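PDB 6D1P: glycosyl hydrolases family 2, sugar binding domain protein, which probably hydrolyses glycosidic bonds of beta-glucuronides, as a family 2 glycoside hydrolase from a human gut bacterium. Local coordinates for residues F246-K251 against R272-S277; K354-N359 against Y611-Y616; Y487-R490 against E496-T499. All coordinates share one frame; numbering follows the deposited sequence.

The three contacts lie in two regions of the chain. Contact 1 is in the family 2 beta-sandwich (immunoglobulin-like) domain, while contacts 2 and 3 both belong to the TIM barrel. The centres of contacts 1 and 2 are about 27 Å apart, but their nearest atoms come within about 6 Å. Contact 3 is the most distant from contact 1, about 42 Å between centres. Along the chain it falls inside the loop that contact 2 closes, and the centres of these two are about 23 Å apart. The side chain of Met-356 in contact 2 is about 13 Å from a bound sodium ion. A thiocyanate ion, probably from the crystallisation liquor, lies about 4 Å from Gly-488 in contact 3.

Contact 1 (F246-K251 against R272-S277); sequences FSPEGK and RPQLWS
Pro-248 and Gln-274 form a small surface contact between two loops of a beta-sandwich domain. One loop joins strands 240-246 and 252-259; the other joins strands 263-271 and 284-292. The Pro-248 ring meets the side of the Gln-274 chain: CG of Pro-248 is 3.9 Å from CB of Gln-274 and 3.6 Å from its CD. The proline ring and the glutamine chain lie alongside, heading opposite ways. CG of Gln-274 sits opposite the carbonyl carbon (chi1 -75°), and a bend at chi2 lays the amide beside Pro-248. Pro-248 also touches Tyr-284, whose OH is hydrogen-bonded to the backbone N of Gln-274. The bent chain of Glu-249 brings OE2 to 3.9 Å from CD of Gln-274, with carboxylate and amide planes 12° apart. The O and N of this amide may be exchanged, which leaves its bonding to Glu-249 open. The Pro-248 loop is a type I turn, with Gly-250 N bonded to Ser-247 O at 2.9 Å. An alanine in place of Gln-274 would remove the amide and the methylene next to it, and would probably open a gap beside Pro-248 and cost Glu-249 a polar neighbour. The chemistry implies modest packing, with a possible polar link at the solvent edge.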
ATOM      1  N   PHE A 246      49.324  15.288   7.090  1.00 47.26           N
ATOM      2  CA  PHE A 246      49.596  16.183   5.972  1.00 47.33           C
ATOM      3  C   PHE A 246      48.874  17.512   6.142  1.00 44.45           C
ATOM      4  O   PHE A 246      47.735  17.554   6.607  1.00 45.14           O
ATOM      5  CB  PHE A 246      49.174  15.547   4.651  1.00 46.66           C
ATOM      6  CG  PHE A 246      49.877  14.258   4.355  1.00 50.83           C
ATOM      7  CD1 PHE A 246      51.086  14.255   3.672  1.00 47.90           C
ATOM      8  CD2 PHE A 246      49.332  13.047   4.763  1.00 47.59           C
ATOM      9  CE1 PHE A 246      51.735  13.064   3.398  1.00 47.66           C
ATOM     10  CE2 PHE A 246      49.977  11.856   4.496  1.00 49.37           C
ATOM     11  CZ  PHE A 246      51.181  11.861   3.809  1.00 51.68           C
ATOM     12  N   SER A 247      49.541  18.593   5.736  1.00 48.69           N
ATOM     13  CA  SER A 247      48.984  19.936   5.819  1.00 47.20           C
ATOM     14  C   SER A 247      47.835  20.091   4.829  1.00 45.50           C
ATOM     15  O   SER A 247      47.630  19.241   3.962  1.00 45.84           O
ATOM     16  CB  SER A 247      50.065  20.971   5.529  1.00 48.11           C
ATOM     17  OG  SER A 247      50.313  21.051   4.134  1.00 50.36           O
ATOM     18  N   PRO A 248      47.055  21.181   4.935  1.00 45.46           N
ATOM     19  CA  PRO A 248      46.026  21.453   3.915  1.00 47.48           C
ATOM     20  C   PRO A 248      46.596  21.684   2.522  1.00 54.60           C
ATOM     21  O   PRO A 248      45.846  21.951   1.575  1.00 54.27           O
ATOM     22  CB  PRO A 248      45.317  22.710   4.442  1.00 44.80           C
ATOM     23  CG  PRO A 248      46.071  23.142   5.662  1.00 46.53           C
ATOM     24  CD  PRO A 248      46.851  21.981   6.155  1.00 45.87           C
ATOM     25  N   GLU A 249      47.920  21.575   2.383  1.00 54.05           N
ATOM     26  CA  GLU A 249      48.599  21.678   1.098  1.00 57.30           C
ATOM     27  C   GLU A 249      49.180  20.359   0.617  1.00 54.26           C
ATOM     28  O   GLU A 249      49.724  20.303  -0.489  1.00 58.30           O
ATOM     29  CB  GLU A 249      49.717  22.715   1.184  1.00 55.21           C
ATOM     30  CG  GLU A 249      49.421  23.797   2.165  1.00 55.36           C
ATOM     31  CD  GLU A 249      48.487  24.807   1.584  1.00 61.62           C
ATOM     32  OE1 GLU A 249      48.089  24.623   0.411  1.00 59.15           O
ATOM     33  OE2 GLU A 249      48.166  25.786   2.291  1.00 66.93           O
ATOM     34  N   GLY A 250      49.082  19.300   1.407  1.00 52.12           N
ATOM     35  CA  GLY A 250      49.652  18.029   1.036  1.00 51.07           C
ATOM     36  C   GLY A 250      51.029  17.796   1.593  1.00 55.32           C
ATOM     37  O   GLY A 250      51.582  16.707   1.396  1.00 58.19           O
ATOM     38  N   LYS A 251      51.592  18.781   2.286  1.00 53.51           N
ATOM     39  CA  LYS A 251      52.950  18.703   2.794  1.00 55.68           C
ATOM     40  C   LYS A 251      52.938  18.019   4.149  1.00 59.11           C
ATOM     41  O   LYS A 251      52.168  18.398   5.037  1.00 60.00           O
ATOM     42  CB  LYS A 251      53.576  20.096   2.904  1.00 57.52           C
ATOM     43  CG  LYS A 251      54.058  20.686   1.572  1.00 59.19           C
ATOM     44  CD  LYS A 251      52.947  21.403   0.805  1.00 59.62           C
ATOM     45  CE  LYS A 251      53.312  21.598  -0.671  1.00 65.48           C
ATOM     46  NZ  LYS A 251      53.217  20.302  -1.407  1.00 60.24           N
ATOM     47  N   ARG A 272      51.563  27.685  14.983  1.00 49.11           N
ATOM     48  CA  ARG A 272      50.515  28.462  14.308  1.00 51.96           C
ATOM     49  C   ARG A 272      49.789  27.695  13.202  1.00 52.85           C
ATOM     50  O   ARG A 272      49.875  28.081  12.025  1.00 48.87           O
ATOM     51  CB  ARG A 272      51.079  29.774  13.738  1.00 52.15           C
ATOM     52  CG  ARG A 272      50.813  31.006  14.630  1.00 58.97           C
ATOM     53  CD  ARG A 272      50.847  32.361  13.879  1.00 65.18           C
ATOM     54  NE  ARG A 272      49.525  32.778  13.393  1.00 74.57           N
ATOM     55  CZ  ARG A 272      49.290  33.877  12.669  1.00 73.57           C
ATOM     56  NH1 ARG A 272      50.288  34.695  12.333  1.00 68.08           N
ATOM     57  NH2 ARG A 272      48.049  34.162  12.284  1.00 62.76           N
ATOM     58  N   PRO A 273      49.044  26.634  13.548  1.00 47.19           N
ATOM     59  CA  PRO A 273      48.343  25.842  12.521  1.00 48.30           C
ATOM     60  C   PRO A 273      47.381  26.665  11.673  1.00 41.30           C
ATOM     61  O   PRO A 273      46.827  27.674  12.111  1.00 42.62           O
ATOM     62  CB  PRO A 273      47.579  24.787  13.341  1.00 41.71           C
ATOM     63  CG  PRO A 273      47.563  25.319  14.764  1.00 48.64           C
ATOM     64  CD  PRO A 273      48.853  26.075  14.898  1.00 46.07           C
ATOM     65  N   GLN A 274      47.196  26.226  10.432  1.00 45.41           N
ATOM     66  CA  GLN A 274      46.121  26.771   9.615  1.00 45.56           C
ATOM     67  C   GLN A 274      44.786  26.504  10.295  1.00 38.99           C
ATOM     68  O   GLN A 274      44.489  25.371  10.672  1.00 34.45           O
ATOM     69  CB  GLN A 274      46.131  26.140   8.226  1.00 43.99           C
ATOM     70  CG  GLN A 274      47.230  26.626   7.314  1.00 51.85           C
ATOM     71  CD  GLN A 274      46.793  26.645   5.859  1.00 53.73           C
ATOM     72  OE1 GLN A 274      47.279  25.855   5.042  1.00 49.24           O
ATOM     73  NE2 GLN A 274      45.864  27.551   5.529  1.00 45.50           N
ATOM     74  N   LEU A 275      43.982  27.543  10.451  1.00 39.00           N
ATOM     75  CA  LEU A 275      42.736  27.430  11.192  1.00 37.41           C
ATOM     76  C   LEU A 275      41.570  27.080  10.270  1.00 39.15           C
ATOM     77  O   LEU A 275      41.409  27.685   9.201  1.00 35.01           O
ATOM     78  CB  LEU A 275      42.452  28.733  11.930  1.00 33.90           C
ATOM     79  CG  LEU A 275      43.509  29.105  12.973  1.00 39.41           C
ATOM     80  CD1 LEU A 275      43.109  30.394  13.669  1.00 40.52           C
ATOM     81  CD2 LEU A 275      43.698  27.988  13.977  1.00 37.63           C
ATOM     82  N   TRP A 276      40.750  26.110  10.691  1.00 36.23           N
ATOM     83  CA  TRP A 276      39.485  25.846  10.011  1.00 35.90           C
ATOM     84  C   TRP A 276      38.421  26.834  10.476  1.00 32.23           C
ATOM     85  O   TRP A 276      38.246  27.059  11.675  1.00 34.14           O
ATOM     86  CB  TRP A 276      39.013  24.416  10.271  1.00 36.99           C
ATOM     87  CG  TRP A 276      37.792  24.002   9.459  1.00 34.01           C
ATOM     88  CD1 TRP A 276      37.792  23.280   8.301  1.00 32.39           C
ATOM     89  CD2 TRP A 276      36.409  24.284   9.753  1.00 33.88           C
ATOM     90  NE1 TRP A 276      36.502  23.095   7.853  1.00 33.48           N
ATOM     91  CE2 TRP A 276      35.635  23.697   8.724  1.00 30.94           C
ATOM     92  CE3 TRP A 276      35.751  24.962  10.789  1.00 31.57           C
ATOM     93  CZ2 TRP A 276      34.242  23.769   8.699  1.00 30.88           C
ATOM     94  CZ3 TRP A 276      34.368  25.037  10.764  1.00 33.93           C
ATOM     95  CH2 TRP A 276      33.624  24.438   9.724  1.00 33.16           C
ATOM     96  N   SER A 277      37.708  27.411   9.526  1.00 33.40           N
ATOM     97  CA  SER A 277      36.540  28.233   9.805  1.00 35.29           C
ATOM     98  C   SER A 277      35.610  28.127   8.607  1.00 33.97           C
ATOM     99  O   SER A 277      35.988  27.579   7.566  1.00 31.58           O
ATOM    100  CB  SER A 277      36.923  29.693  10.062  1.00 31.06           C
ATOM    101  OG  SER A 277      37.239  30.346   8.840  1.00 34.96           O
TER

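Contact 2 (K354-N359 against Y611-Y616); sequences KEMGAN and YVFQSY
Gln-614 NE2 donates to the backbone O of Glu-355 at 2.9 Å, in an almost straight bond (176°). The acceptor lies in the amide plane of Gln-614, but the nitrogen stands well above the carbonyl plane of Glu-355. Gln-614 gets there on an extended chain, with CG opposite its own backbone N (chi1 -169°). The next carbonyl also has a partner: Met-356 O receives a CA-H...O contact from Gln-614 CA at 3.3 Å. Both carbonyls belong to the last turn of helix 343-356. There the chain turns away at Gly-357, in a Schellman motif with positive phi. Beside the polar bond, CG of Met-356 packs on CB of Phe-613 at 3.8 Å, the two side chains lying side by side. SD of Met-356 approaches the Phe-613 ring obliquely, 5.1 Å from its centroid, in a Met-aromatic contact. Phe-613 also stacks on Phe-575 and meets the ring of Trp-617 edge-to-face. The pairing is consistent with the first and last helices of the TIM barrel, whose strands 321-329 and 572-574 pair in parallel. It implies a helix end where a side-chain amide binds one carbonyl and the next takes a CA-H...O contact, next to a sulfur and aromatic patch.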
ATOM      1  N   LYS A 354      25.817  27.108   0.824  1.00 27.05           N
ATOM      2  CA  LYS A 354      27.038  27.895   0.959  1.00 29.82           C
ATOM      3  C   LYS A 354      26.958  29.189   0.154  1.00 28.68           C
ATOM      4  O   LYS A 354      27.276  30.266   0.664  1.00 26.51           O
ATOM      5  CB  LYS A 354      28.243  27.065   0.522  1.00 28.40           C
ATOM      6  CG  LYS A 354      29.556  27.833   0.612  1.00 28.64           C
ATOM      7  CD  LYS A 354      29.973  28.048   2.055  1.00 27.06           C
ATOM      8  CE  LYS A 354      31.242  28.903   2.142  1.00 29.52           C
ATOM      9  NZ  LYS A 354      31.830  28.814   3.511  1.00 25.91           N
ATOM     10  N   GLU A 355      26.478  29.105  -1.091  1.00 30.99           N
ATOM     11  CA  GLU A 355      26.333  30.285  -1.940  1.00 28.80           C
ATOM     12  C   GLU A 355      25.290  31.260  -1.428  1.00 26.46           C
ATOM     13  O   GLU A 355      25.285  32.414  -1.867  1.00 28.08           O
ATOM     14  CB  GLU A 355      25.962  29.863  -3.360  1.00 25.62           C
ATOM     15  CG  GLU A 355      27.101  29.172  -4.039  1.00 31.79           C
ATOM     16  CD  GLU A 355      26.689  28.445  -5.293  1.00 42.16           C
ATOM     17  OE1 GLU A 355      25.554  28.683  -5.777  1.00 44.47           O
ATOM     18  OE2 GLU A 355      27.504  27.620  -5.779  1.00 45.01           O
ATOM     19  N   MET A 356      24.368  30.805  -0.574  1.00 24.07           N
ATOM     20  CA  MET A 356      23.410  31.719   0.031  1.00 25.08           C
ATOM     21  C   MET A 356      24.075  32.566   1.113  1.00 28.98           C
ATOM     22  O   MET A 356      23.545  33.613   1.493  1.00 29.53           O
ATOM     23  CB  MET A 356      22.228  30.932   0.607  1.00 27.35           C
ATOM     24  CG  MET A 356      21.033  31.785   1.044  1.00 27.41           C
ATOM     25  SD  MET A 356      19.749  30.801   1.902  1.00 27.91           S
ATOM     26  CE  MET A 356      20.766  29.978   3.128  1.00 20.68           C
ATOM     27  N   GLY A 357      25.244  32.156   1.590  1.00 25.35           N
ATOM     28  CA  GLY A 357      25.964  32.926   2.571  1.00 27.45           C
ATOM     29  C   GLY A 357      25.799  32.448   3.985  1.00 31.23           C
ATOM     30  O   GLY A 357      26.278  33.124   4.899  1.00 33.39           O
ATOM     31  N   ALA A 358      25.115  31.320   4.192  1.00 28.91           N
ATOM     32  CA  ALA A 358      25.065  30.673   5.491  1.00 27.31           C
ATOM     33  C   ALA A 358      26.450  30.216   5.901  1.00 24.46           C
ATOM     34  O   ALA A 358      27.300  29.918   5.067  1.00 26.95           O
ATOM     35  CB  ALA A 358      24.123  29.459   5.465  1.00 27.16           C
ATOM     36  N   ASN A 359      26.672  30.147   7.210  1.00 26.96           N
ATOM     37  CA  ASN A 359      27.897  29.559   7.730  1.00 28.71           C
ATOM     38  C   ASN A 359      27.610  28.478   8.762  1.00 28.05           C
ATOM     39  O   ASN A 359      28.546  27.965   9.379  1.00 27.56           O
ATOM     40  CB  ASN A 359      28.832  30.640   8.320  1.00 29.94           C
ATOM     41  CG  ASN A 359      28.201  31.436   9.478  1.00 32.95           C
ATOM     42  OD1 ASN A 359      27.184  31.051  10.061  1.00 31.40           O
ATOM     43  ND2 ASN A 359      28.835  32.555   9.823  1.00 34.34           N
ATOM     44  N   TYR A 611      17.060  34.982  -2.138  1.00 24.04           N
ATOM     45  CA  TYR A 611      17.888  36.145  -2.462  1.00 23.41           C
ATOM     46  C   TYR A 611      17.867  37.182  -1.354  1.00 27.64           C
ATOM     47  O   TYR A 611      18.830  37.946  -1.208  1.00 26.67           O
ATOM     48  CB  TYR A 611      17.418  36.761  -3.785  1.00 23.06           C
ATOM     49  CG  TYR A 611      17.429  35.711  -4.877  1.00 24.62           C
ATOM     50  CD1 TYR A 611      18.633  35.307  -5.439  1.00 26.21           C
ATOM     51  CD2 TYR A 611      16.260  35.071  -5.292  1.00 24.96           C
ATOM     52  CE1 TYR A 611      18.684  34.331  -6.396  1.00 26.48           C
ATOM     53  CE2 TYR A 611      16.305  34.068  -6.273  1.00 22.63           C
ATOM     54  CZ  TYR A 611      17.528  33.708  -6.807  1.00 22.75           C
ATOM     55  OH  TYR A 611      17.661  32.744  -7.758  1.00 26.13           O
ATOM     56  N   VAL A 612      16.787  37.234  -0.572  1.00 25.81           N
ATOM     57  CA  VAL A 612      16.800  38.077   0.614  1.00 26.74           C
ATOM     58  C   VAL A 612      17.945  37.668   1.522  1.00 26.36           C
ATOM     59  O   VAL A 612      18.766  38.503   1.920  1.00 25.38           O
ATOM     60  CB  VAL A 612      15.450  38.014   1.338  1.00 25.93           C
ATOM     61  CG1 VAL A 612      15.527  38.805   2.614  1.00 21.82           C
ATOM     62  CG2 VAL A 612      14.352  38.537   0.420  1.00 22.26           C
ATOM     63  N   PHE A 613      18.052  36.366   1.814  1.00 25.19           N
ATOM     64  CA  PHE A 613      19.176  35.884   2.620  1.00 27.87           C
ATOM     65  C   PHE A 613      20.500  36.136   1.920  1.00 27.99           C
ATOM     66  O   PHE A 613      21.480  36.551   2.557  1.00 33.00           O
ATOM     67  CB  PHE A 613      19.035  34.387   2.938  1.00 26.79           C
ATOM     68  CG  PHE A 613      18.096  34.095   4.089  1.00 26.72           C
ATOM     69  CD1 PHE A 613      18.518  34.246   5.404  1.00 25.57           C
ATOM     70  CD2 PHE A 613      16.790  33.696   3.856  1.00 27.93           C
ATOM     71  CE1 PHE A 613      17.669  34.016   6.454  1.00 24.81           C
ATOM     72  CE2 PHE A 613      15.922  33.442   4.919  1.00 29.61           C
ATOM     73  CZ  PHE A 613      16.363  33.605   6.217  1.00 28.93           C
ATOM     74  N   GLN A 614      20.560  35.873   0.612  1.00 27.43           N
ATOM     75  CA  GLN A 614      21.829  35.989  -0.091  1.00 24.82           C
ATOM     76  C   GLN A 614      22.318  37.430  -0.068  1.00 26.18           C
ATOM     77  O   GLN A 614      23.505  37.688   0.171  1.00 21.11           O
ATOM     78  CB  GLN A 614      21.694  35.487  -1.526  1.00 27.08           C
ATOM     79  CG  GLN A 614      23.023  35.305  -2.270  1.00 28.20           C
ATOM     80  CD  GLN A 614      22.830  34.666  -3.647  1.00 30.56           C
ATOM     81  OE1 GLN A 614      22.041  35.152  -4.467  1.00 28.21           O
ATOM     82  NE2 GLN A 614      23.537  33.559  -3.893  1.00 26.97           N
ATOM     83  N   SER A 615      21.402  38.380  -0.252  1.00 24.12           N
ATOM     84  CA  SER A 615      21.780  39.780  -0.277  1.00 27.01           C
ATOM     85  C   SER A 615      22.346  40.242   1.061  1.00 31.74           C
ATOM     86  O   SER A 615      23.118  41.203   1.089  1.00 28.24           O
ATOM     87  CB  SER A 615      20.580  40.637  -0.660  1.00 24.28           C
ATOM     88  OG  SER A 615      19.617  40.628   0.364  1.00 25.55           O
ATOM     89  N   TYR A 616      21.991  39.572   2.162  1.00 28.36           N
ATOM     90  CA  TYR A 616      22.487  39.932   3.488  1.00 30.39           C
ATOM     91  C   TYR A 616      23.728  39.153   3.887  1.00 27.09           C
ATOM     92  O   TYR A 616      24.551  39.657   4.654  1.00 30.09           O
ATOM     93  CB  TYR A 616      21.408  39.685   4.544  1.00 28.83           C
ATOM     94  CG  TYR A 616      20.452  40.824   4.825  1.00 26.84           C
ATOM     95  CD1 TYR A 616      20.753  41.783   5.784  1.00 26.40           C
ATOM     96  CD2 TYR A 616      19.227  40.915   4.172  1.00 22.54           C
ATOM     97  CE1 TYR A 616      19.875  42.821   6.069  1.00 27.61           C
ATOM     98  CE2 TYR A 616      18.338  41.951   4.451  1.00 21.51           C
ATOM     99  CZ  TYR A 616      18.672  42.901   5.409  1.00 26.99           C
ATOM    100  OH  TYR A 616      17.808  43.935   5.719  1.00 28.63           O
TER

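Contact 3 (Y487-R490 against E496-T499); sequences YGRR and EMET
Arg-489 and Glu-496 meet in a salt bridge that is long and weak as a direct bond. NH1 of Arg-489 is 3.5 Å from OE2 of Glu-496, with an N-H...O angle of 158°. The carboxylate comes to the edge of the guanidinium, near its plane, but the two flat groups are turned 71° apart. They therefore do not form a flat two-bond pair. A water makes up the second link. It accepts from NH2 of Arg-489 at 2.9 Å and donates to OE1 of Glu-496 at 2.9 Å. Each carboxylate oxygen thus has a partner, one direct and one through water. Glu-496 reaches out from helix 494-503 on an extended chain, with CG set opposite the backbone N (chi1 176°). The Arg-489 chain is bent near its end and crosses the glutamate at about a right angle. Met-497, one residue on, packs its chain against the loop. Its CG lies obliquely to the guanidinium at van der Waals distance, 3.9 Å from NH1 of Arg-489, and its CE rests against the carbonyl O of Gly-488 at 4.0 Å. The neighbouring polar groups have partners of their own. Arg-490 makes a salt bridge to Asp-538, and its backbone N binds Asn-493 OD1. Glu-498 OE2 takes bonds from Tyr-494 OH and His-510 ND1. The contact is local, joining a surface loop of the TIM barrel region to the helix that follows it. Residues 487-489 also touch a crystal neighbour, which may influence their pose. The chemistry implies a water-shared charge pair at the surface; its attraction is probably weakened by solvent, and the water carries the closer link.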
ATOM      1  N   TYR A 487       4.324  32.004  14.349  1.00 23.88           N
ATOM      2  CA  TYR A 487       3.429  31.389  15.318  1.00 28.58           C
ATOM      3  C   TYR A 487       3.060  32.318  16.464  1.00 29.59           C
ATOM      4  O   TYR A 487       2.094  32.031  17.183  1.00 31.97           O
ATOM      5  CB  TYR A 487       4.045  30.110  15.883  1.00 25.40           C
ATOM      6  CG  TYR A 487       4.253  29.008  14.875  1.00 28.76           C
ATOM      7  CD1 TYR A 487       3.176  28.476  14.162  1.00 23.74           C
ATOM      8  CD2 TYR A 487       5.526  28.479  14.650  1.00 25.94           C
ATOM      9  CE1 TYR A 487       3.364  27.448  13.248  1.00 24.91           C
ATOM     10  CE2 TYR A 487       5.723  27.454  13.735  1.00 25.15           C
ATOM     11  CZ  TYR A 487       4.629  26.935  13.048  1.00 24.90           C
ATOM     12  OH  TYR A 487       4.805  25.929  12.138  1.00 20.75           O
ATOM     13  N   GLY A 488       3.800  33.411  16.653  1.00 28.64           N
ATOM     14  CA  GLY A 488       3.457  34.365  17.683  1.00 31.13           C
ATOM     15  C   GLY A 488       3.803  35.806  17.371  1.00 28.65           C
ATOM     16  O   GLY A 488       4.885  36.085  16.853  1.00 27.49           O
ATOM     17  N   ARG A 489       2.877  36.720  17.679  1.00 27.18           N
ATOM     18  CA  ARG A 489       3.082  38.163  17.598  1.00 33.38           C
ATOM     19  C   ARG A 489       3.533  38.598  16.202  1.00 34.93           C
ATOM     20  O   ARG A 489       3.365  37.856  15.225  1.00 32.79           O
ATOM     21  CB  ARG A 489       4.085  38.606  18.671  1.00 30.41           C
ATOM     22  CG  ARG A 489       3.822  37.949  20.035  1.00 36.82           C
ATOM     23  CD  ARG A 489       4.619  38.592  21.166  1.00 34.56           C
ATOM     24  NE  ARG A 489       4.332  40.017  21.239  1.00 35.55           N
ATOM     25  CZ  ARG A 489       5.155  40.916  21.769  1.00 40.68           C
ATOM     26  NH1 ARG A 489       6.321  40.529  22.279  1.00 35.95           N
ATOM     27  NH2 ARG A 489       4.815  42.204  21.776  1.00 36.27           N
ATOM     28  N   ARG A 490       4.096  39.796  16.097  1.00 27.04           N
ATOM     29  CA  ARG A 490       4.475  40.367  14.815  1.00 27.61           C
ATOM     30  C   ARG A 490       5.965  40.150  14.578  1.00 25.73           C
ATOM     31  O   ARG A 490       6.738  39.932  15.514  1.00 25.30           O
ATOM     32  CB  ARG A 490       4.115  41.857  14.774  1.00 33.12           C
ATOM     33  CG  ARG A 490       2.602  42.131  14.908  1.00 30.13           C
ATOM     34  CD  ARG A 490       2.264  43.634  14.907  1.00 34.21           C
ATOM     35  NE  ARG A 490       3.024  44.368  15.916  1.00 33.96           N
ATOM     36  CZ  ARG A 490       3.824  45.415  15.679  1.00 44.78           C
ATOM     37  NH1 ARG A 490       3.966  45.902  14.450  1.00 37.57           N
ATOM     38  NH2 ARG A 490       4.483  46.000  16.690  1.00 45.84           N
ATOM     39  N   GLU A 496      12.666  42.173  20.653  1.00 22.02           N
ATOM     40  CA  GLU A 496      12.184  42.083  22.027  1.00 24.30           C
ATOM     41  C   GLU A 496      12.135  40.623  22.492  1.00 29.94           C
ATOM     42  O   GLU A 496      12.699  40.278  23.538  1.00 29.64           O
ATOM     43  CB  GLU A 496      10.810  42.763  22.132  1.00 30.18           C
ATOM     44  CG  GLU A 496      10.134  42.667  23.520  1.00 36.37           C
ATOM     45  CD  GLU A 496       8.685  43.178  23.543  1.00 41.10           C
ATOM     46  OE1 GLU A 496       8.305  44.010  22.678  1.00 38.29           O
ATOM     47  OE2 GLU A 496       7.916  42.737  24.430  1.00 47.67           O
ATOM     48  N   MET A 497      11.513  39.740  21.686  1.00 30.06           N
ATOM     49  CA  MET A 497      11.455  38.315  22.022  1.00 26.06           C
ATOM     50  C   MET A 497      12.847  37.689  22.051  1.00 27.67           C
ATOM     51  O   MET A 497      13.133  36.826  22.894  1.00 23.75           O
ATOM     52  CB  MET A 497      10.565  37.579  21.025  1.00 24.70           C
ATOM     53  CG  MET A 497       9.170  38.150  20.936  1.00 26.29           C
ATOM     54  SD  MET A 497       8.334  37.761  19.377  1.00 28.74           S
ATOM     55  CE  MET A 497       7.731  36.080  19.649  1.00 31.90           C
ATOM     56  N   GLU A 498      13.732  38.115  21.148  1.00 22.25           N
ATOM     57  CA  GLU A 498      15.086  37.572  21.174  1.00 25.22           C
ATOM     58  C   GLU A 498      15.827  38.002  22.433  1.00 29.83           C
ATOM     59  O   GLU A 498      16.558  37.200  23.041  1.00 28.68           O
ATOM     60  CB  GLU A 498      15.860  38.013  19.934  1.00 25.11           C
ATOM     61  CG  GLU A 498      17.068  37.150  19.615  1.00 20.85           C
ATOM     62  CD  GLU A 498      16.673  35.883  18.853  1.00 28.69           C
ATOM     63  OE1 GLU A 498      15.731  35.205  19.302  1.00 26.03           O
ATOM     64  OE2 GLU A 498      17.283  35.589  17.794  1.00 28.43           O
ATOM     65  N   THR A 499      15.662  39.265  22.834  1.00 27.39           N
ATOM     66  CA  THR A 499      16.322  39.744  24.046  1.00 30.52           C
ATOM     67  C   THR A 499      15.791  39.023  25.276  1.00 28.07           C
ATOM     68  O   THR A 499      16.572  38.594  26.137  1.00 29.99           O
ATOM     69  CB  THR A 499      16.144  41.256  24.188  1.00 30.54           C
ATOM     70  OG1 THR A 499      16.604  41.915  23.001  1.00 29.32           O
ATOM     71  CG2 THR A 499      16.961  41.761  25.342  1.00 31.52           C
TER
HETATM   72  O   HOH W   1       5.515  44.903  22.705  1.00 42.62           O